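Local coordinates for protein putative phosphatase (Bacteroides thetaiotaomicron, PDB 3KYA) that is a putative phosphatase of unproven activity that binds zinc ions and joins an IPT/TIG domain to what appears to be a six-bladed beta-propeller, at residues N331-R336 with G354-S359; Q302-A307 with I347-F352. All coordinates share one frame; numbering follows the deposited sequence.

Contact 1 of 2, residues N331-R336 with G354-S359; sequences NHYFMR and GGYKQS
The side chains of Tyr333 and Tyr356 extend in the same direction as neighbours, with their rings turned steeply against each other. The edge of Tyr356 approaches the face of Tyr333 in an offset edge-to-face pair, centroids 5.8 Å apart and planes at 67°. CD1 of Tyr356 lies 3.7 Å from OH of Tyr333. Tyr356 CA sits over the Tyr333 ring, offset toward its rim. CG of Tyr333 stands between its backbone N and carbonyl carbon (chi1 70°), which carries the ring alongside Tyr356. Each hydroxyl is held from outside, Tyr333 OH by Trp311 NE1 and Tyr356 OH by Asp308. Ser359 CB rests over the centre of the His332 ring, 3.7 Å from its centroid, in a CH-pi contact. Asn331 OD1 lies alongside the Lys357 chain. Lys357 N donates to Asn331 O (2.9 Å), which ties down the type II turn Gly355-Gln358. One water links His332 O, Gly355 N and Gln358 O. Segment 354-359 follows strand 345-352, the outer neighbour of strand 333-340. His332 ND1 accepts from Asn373 N just before strand 374-381. Phe334, pointing away from 354-359, meets Phe393 and Phe395 of strand 391-397, so this end of strand 333-340 probably borders the next blade.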
loop_
_atom_site.group_PDB
_atom_site.type_symbol
_atom_site.label_atom_id
_atom_site.label_comp_id
_atom_site.label_asym_id
_atom_site.label_seq_id
_atom_site.Cartn_x
_atom_site.Cartn_y
_atom_site.Cartn_z
ATOM N N ASN A 331 -24.881 8.739 7.113
ATOM C CA ASN A 331 -24.798 8.863 5.652
ATOM C C ASN A 331 -23.524 8.304 4.998
ATOM O O ASN A 331 -23.286 8.489 3.804
ATOM C CB ASN A 331 -25.131 10.302 5.244
ATOM C CG ASN A 331 -26.628 10.586 5.347
ATOM O OD1 ASN A 331 -27.440 9.935 4.674
ATOM N ND2 ASN A 331 -26.998 11.564 6.163
ATOM N N HIS A 332 -22.723 7.614 5.807
ATOM C CA HIS A 332 -21.625 6.759 5.352
ATOM C C HIS A 332 -20.407 7.392 4.674
ATOM O O HIS A 332 -19.847 6.827 3.742
ATOM C CB HIS A 332 -22.248 5.647 4.475
ATOM C CG HIS A 332 -23.563 5.161 5.002
ATOM N ND1 HIS A 332 -23.680 4.501 6.210
ATOM C CD2 HIS A 332 -24.822 5.292 4.520
ATOM C CE1 HIS A 332 -24.956 4.242 6.444
ATOM N NE2 HIS A 332 -25.670 4.708 5.432
ATOM N N TYR A 333 -19.961 8.533 5.194
ATOM C CA TYR A 333 -18.739 9.177 4.706
ATOM C C TYR A 333 -18.116 10.117 5.749
ATOM O O TYR A 333 -18.735 10.426 6.768
ATOM C CB TYR A 333 -18.991 9.930 3.373
ATOM C CG TYR A 333 -19.842 11.197 3.472
ATOM C CD1 TYR A 333 -21.191 11.134 3.792
ATOM C CD2 TYR A 333 -19.302 12.450 3.198
ATOM C CE1 TYR A 333 -21.974 12.295 3.872
ATOM C CE2 TYR A 333 -20.074 13.609 3.278
ATOM C CZ TYR A 333 -21.410 13.523 3.607
ATOM O OH TYR A 333 -22.177 14.669 3.683
ATOM N N PHE A 334 -16.872 10.521 5.486
ATOM C CA PHE A 334 -16.150 11.519 6.262
ATOM C C PHE A 334 -15.870 12.755 5.403
ATOM O O PHE A 334 -15.546 12.641 4.196
ATOM C CB PHE A 334 -14.764 11.018 6.773
ATOM C CG PHE A 334 -14.817 10.061 7.926
ATOM C CD1 PHE A 334 -14.937 8.701 7.709
ATOM C CD2 PHE A 334 -14.662 10.517 9.238
ATOM C CE1 PHE A 334 -14.989 7.811 8.788
ATOM C CE2 PHE A 334 -14.718 9.638 10.303
ATOM C CZ PHE A 334 -14.867 8.284 10.070
HETATM N N MSE A 335 -15.996 13.919 6.032
HETATM C CA MSE A 335 -15.615 15.187 5.450
HETATM C C MSE A 335 -14.342 15.648 6.175
HETATM O O MSE A 335 -14.038 15.172 7.280
HETATM C CB MSE A 335 -16.729 16.227 5.596
HETATM C CG MSE A 335 -18.062 15.820 4.975
HETATM SE SE MSE A 335 -19.390 17.234 5.053
HETATM C CE MSE A 335 -18.658 18.369 3.663
ATOM N N ARG A 336 -13.594 16.544 5.541
ATOM C CA ARG A 336 -12.383 17.102 6.106
ATOM C C ARG A 336 -12.527 18.608 6.191
ATOM O O ARG A 336 -13.034 19.243 5.266
ATOM C CB ARG A 336 -11.168 16.745 5.269
ATOM C CG ARG A 336 -9.811 17.186 5.834
ATOM C CD ARG A 336 -8.702 16.736 4.873
ATOM N NE ARG A 336 -7.328 16.983 5.329
ATOM C CZ ARG A 336 -6.753 18.180 5.371
ATOM N NH1 ARG A 336 -7.439 19.259 5.036
ATOM N NH2 ARG A 336 -5.501 18.312 5.773
ATOM N N GLY A 354 -15.329 7.991 1.381
ATOM C CA GLY A 354 -16.641 7.369 1.452
ATOM C C GLY A 354 -17.604 8.006 0.462
ATOM O O GLY A 354 -17.343 9.099 -0.059
ATOM N N GLY A 355 -18.719 7.316 0.220
ATOM C CA GLY A 355 -19.760 7.777 -0.682
ATOM C C GLY A 355 -20.942 8.427 0.011
ATOM O O GLY A 355 -21.619 7.805 0.811
ATOM N N TYR A 356 -21.152 9.700 -0.304
ATOM C CA TYR A 356 -22.284 10.503 0.151
ATOM C C TYR A 356 -23.608 9.732 0.032
ATOM O O TYR A 356 -24.078 9.481 -1.074
ATOM C CB TYR A 356 -22.320 11.782 -0.715
ATOM C CG TYR A 356 -23.519 12.693 -0.563
ATOM C CD1 TYR A 356 -23.569 13.651 0.435
ATOM C CD2 TYR A 356 -24.572 12.649 -1.481
ATOM C CE1 TYR A 356 -24.662 14.512 0.559
ATOM C CE2 TYR A 356 -25.668 13.500 -1.366
ATOM C CZ TYR A 356 -25.705 14.431 -0.344
ATOM O OH TYR A 356 -26.782 15.279 -0.217
ATOM N N LYS A 357 -24.192 9.358 1.175
ATOM C CA LYS A 357 -25.471 8.626 1.228
ATOM C C LYS A 357 -25.444 7.272 0.506
ATOM O O LYS A 357 -26.486 6.786 0.048
ATOM C CB LYS A 357 -26.630 9.479 0.668
ATOM C CG LYS A 357 -26.723 10.874 1.259
ATOM C CD LYS A 357 -27.971 11.637 0.820
ATOM C CE LYS A 357 -29.238 11.025 1.405
ATOM N NZ LYS A 357 -30.461 11.874 1.213
ATOM N N GLN A 358 -24.270 6.657 0.415
ATOM C CA GLN A 358 -24.114 5.373 -0.261
ATOM C C GLN A 358 -23.354 4.384 0.618
ATOM O O GLN A 358 -22.132 4.350 0.598
ATOM C CB GLN A 358 -23.373 5.576 -1.589
ATOM C CG GLN A 358 -24.065 6.578 -2.516
ATOM C CD GLN A 358 -23.144 7.159 -3.584
ATOM O OE1 GLN A 358 -22.516 6.425 -4.361
ATOM N NE2 GLN A 358 -23.092 8.500 -3.654
ATOM N N SER A 359 -24.087 3.582 1.387
ATOM C CA SER A 359 -23.476 2.570 2.237
ATOM C C SER A 359 -22.841 1.445 1.419
ATOM O O SER A 359 -23.288 1.133 0.313
ATOM C CB SER A 359 -24.510 1.961 3.187
ATOM O OG SER A 359 -25.535 1.278 2.490
HETATM O O HOH W 1 -19.674 4.959 1.843
#

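Contact 2 of 2, residues Q302-A307 with I347-F352; sequences QLFTIA and ITPYNF. With EDO (1,2-ethanediol), chain I.
The Phe304 ring is covered on one face by CA of Thr348 and the ring carbon CD of Pro349. Pro349 CD lies 4.0 Å from the Phe304 ring centroid, and Thr348 CA lies 4.3 Å from it. Both are CH-pi contacts, and both carbons are offset toward the ring's rim. CE2 of Phe304 also comes within 3.5 Å of the carbonyl carbon C of Ile347, at an oblique angle. A chi1 of 41° swings the Phe304 ring over the 347-349 backbone. Pro349 meets a second residue: its CG touches Ile306 CG2 at 3.9 Å, the two side chains crossing at about a right angle. With an alanine at Phe304, a gap would probably open beside Thr348 and Pro349, and Pro349 CD would lose the ring face on which it rests. In the next shell Val271 packs on Phe304 and Ile306, and Phe326 touches Phe304, Ile306 and Pro349. Ile347 O accepts a bond from Ser337 OG. Farther out, Tyr350 meets Tyr68 of the second subunit edge-to-face, and its OH donates to a 1,2-ethanediol, probably from the crystallisation liquor. Strands 300-305 and 345-352 are the outermost strands of two successive four-stranded antiparallel sheets. Their apolar meeting is consistent with adjacent blades packing in a beta-propeller.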
loop_
_atom_site.group_PDB
_atom_site.type_symbol
_atom_site.label_atom_id
_atom_site.label_comp_id
_atom_site.label_asym_id
_atom_site.label_seq_id
_atom_site.Cartn_x
_atom_site.Cartn_y
_atom_site.Cartn_z
ATOM N N GLN A 302 -22.100 29.800 15.472
ATOM C CA GLN A 302 -22.432 28.810 14.435
ATOM C C GLN A 302 -21.544 29.067 13.218
ATOM O O GLN A 302 -21.755 30.019 12.489
ATOM C CB GLN A 302 -23.918 28.851 14.056
ATOM C CG GLN A 302 -24.314 27.869 12.939
ATOM C CD GLN A 302 -25.815 27.796 12.686
ATOM O OE1 GLN A 302 -26.626 27.904 13.610
ATOM N NE2 GLN A 302 -26.187 27.575 11.435
ATOM N N LEU A 303 -20.555 28.205 12.996
ATOM C CA LEU A 303 -19.596 28.400 11.911
ATOM C C LEU A 303 -20.165 28.094 10.534
ATOM O O LEU A 303 -19.877 28.806 9.569
ATOM C CB LEU A 303 -18.351 27.527 12.133
ATOM C CG LEU A 303 -17.573 27.725 13.440
ATOM C CD1 LEU A 303 -16.310 26.866 13.453
ATOM C CD2 LEU A 303 -17.221 29.182 13.640
ATOM N N PHE A 304 -20.950 27.024 10.459
ATOM C CA PHE A 304 -21.531 26.537 9.219
ATOM C C PHE A 304 -22.423 25.335 9.490
ATOM O O PHE A 304 -22.516 24.855 10.642
ATOM C CB PHE A 304 -20.418 26.136 8.228
ATOM C CG PHE A 304 -19.253 25.402 8.878
ATOM C CD1 PHE A 304 -19.390 24.099 9.333
ATOM C CD2 PHE A 304 -18.020 26.020 9.009
ATOM C CE1 PHE A 304 -18.314 23.428 9.932
ATOM C CE2 PHE A 304 -16.947 25.363 9.612
ATOM C CZ PHE A 304 -17.098 24.063 10.072
ATOM N N THR A 305 -23.105 24.897 8.432
ATOM C CA THR A 305 -23.847 23.647 8.390
ATOM C C THR A 305 -22.977 22.810 7.450
ATOM O O THR A 305 -22.560 23.313 6.404
ATOM C CB THR A 305 -25.271 23.826 7.867
ATOM O OG1 THR A 305 -25.249 24.570 6.641
ATOM C CG2 THR A 305 -26.124 24.584 8.891
ATOM N N ILE A 306 -22.684 21.555 7.778
ATOM C CA ILE A 306 -21.754 20.791 6.930
ATOM C C ILE A 306 -22.329 20.227 5.620
ATOM O O ILE A 306 -21.583 20.049 4.674
ATOM C CB ILE A 306 -21.014 19.661 7.727
ATOM C CG1 ILE A 306 -21.924 18.460 8.022
ATOM C CG2 ILE A 306 -20.393 20.258 9.009
ATOM C CD1 ILE A 306 -21.203 17.281 8.753
ATOM N N ALA A 307 -23.630 19.941 5.590
ATOM C CA ALA A 307 -24.295 19.360 4.427
ATOM C C ALA A 307 -25.800 19.659 4.452
ATOM O O ALA A 307 -26.196 20.818 4.532
ATOM C CB ALA A 307 -24.040 17.855 4.366
ATOM N N ILE A 347 -12.898 25.757 9.035
ATOM C CA ILE A 347 -13.561 26.353 7.872
ATOM C C ILE A 347 -14.439 25.300 7.181
ATOM O O ILE A 347 -14.282 24.095 7.419
ATOM C CB ILE A 347 -12.555 27.004 6.878
ATOM C CG1 ILE A 347 -11.709 25.979 6.136
ATOM C CG2 ILE A 347 -11.615 27.966 7.588
ATOM C CD1 ILE A 347 -10.760 26.643 5.140
ATOM N N THR A 348 -15.363 25.765 6.343
ATOM C CA THR A 348 -16.297 24.904 5.637
ATOM C C THR A 348 -15.627 23.617 5.152
ATOM O O THR A 348 -14.634 23.668 4.431
ATOM C CB THR A 348 -16.936 25.642 4.442
ATOM O OG1 THR A 348 -17.607 26.810 4.927
ATOM C CG2 THR A 348 -17.927 24.753 3.733
ATOM N N PRO A 349 -16.163 22.457 5.564
ATOM C CA PRO A 349 -15.561 21.179 5.180
ATOM C C PRO A 349 -15.914 20.718 3.768
ATOM O O PRO A 349 -16.799 21.281 3.116
ATOM C CB PRO A 349 -16.150 20.197 6.208
ATOM C CG PRO A 349 -17.509 20.754 6.477
ATOM C CD PRO A 349 -17.293 22.265 6.498
ATOM N N TYR A 350 -15.208 19.690 3.313
ATOM C CA TYR A 350 -15.437 19.100 2.002
ATOM C C TYR A 350 -15.400 17.572 2.098
ATOM O O TYR A 350 -14.794 17.009 3.014
ATOM C CB TYR A 350 -14.416 19.629 0.979
ATOM C CG TYR A 350 -12.938 19.385 1.305
ATOM C CD1 TYR A 350 -12.329 18.169 1.005
ATOM C CD2 TYR A 350 -12.147 20.384 1.876
ATOM C CE1 TYR A 350 -10.984 17.947 1.274
ATOM C CE2 TYR A 350 -10.792 20.172 2.143
ATOM C CZ TYR A 350 -10.224 18.951 1.845
ATOM O OH TYR A 350 -8.887 18.726 2.096
ATOM N N ASN A 351 -16.055 16.914 1.144
ATOM C CA ASN A 351 -16.101 15.454 1.124
ATOM C C ASN A 351 -14.685 14.889 0.986
ATOM O O ASN A 351 -13.912 15.323 0.148
ATOM C CB ASN A 351 -17.038 14.943 0.026
ATOM C CG ASN A 351 -18.481 15.375 0.245
ATOM O OD1 ASN A 351 -18.765 16.217 1.094
ATOM N ND2 ASN A 351 -19.397 14.817 -0.545
ATOM N N PHE A 352 -14.344 13.938 1.853
ATOM C CA PHE A 352 -12.991 13.358 1.900
ATOM C C PHE A 352 -12.938 11.873 1.515
ATOM O O PHE A 352 -12.319 11.525 0.504
ATOM C CB PHE A 352 -12.382 13.623 3.300
ATOM C CG PHE A 352 -10.978 13.074 3.475
ATOM C CD1 PHE A 352 -9.963 13.409 2.585
ATOM C CD2 PHE A 352 -10.670 12.250 4.550
ATOM C CE1 PHE A 352 -8.674 12.896 2.748
ATOM C CE2 PHE A 352 -9.388 11.728 4.708
ATOM C CZ PHE A 352 -8.394 12.061 3.821
HETATM C C1 EDO I . -4.948 21.153 1.772
HETATM O O1 EDO I . -4.786 21.994 2.916
HETATM C C2 EDO I . -6.079 20.174 2.020
HETATM O O2 EDO I . -7.266 20.856 2.429
#

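Both contacts reach the same antiparallel sheet, through the neighbouring strands 333-340 and 345-352. Their centres are 14 Å apart. Two probable backbone hydrogen bonds join them directly: Arg336 N to Tyr350 O at 2.8 Å, and Phe352 N to Phe334 O at 2.9 Å. The two contacts face different neighbours. Contact 2 packs the sheet against strand 300-305 of the preceding sheet and reaches the second subunit. Contact 1 lies near strand 374-381 and touches no other subunit. Zinc is closer to contact 2: the Ile347 side chain is about 7 Å from a bound zinc ion. It is also about 4 Å from the side chain of Asp340, a zinc-binding residue whose ion is not bound to this chain here. The Gln358 side chain of contact 1 is about 12 Å from a zinc ion.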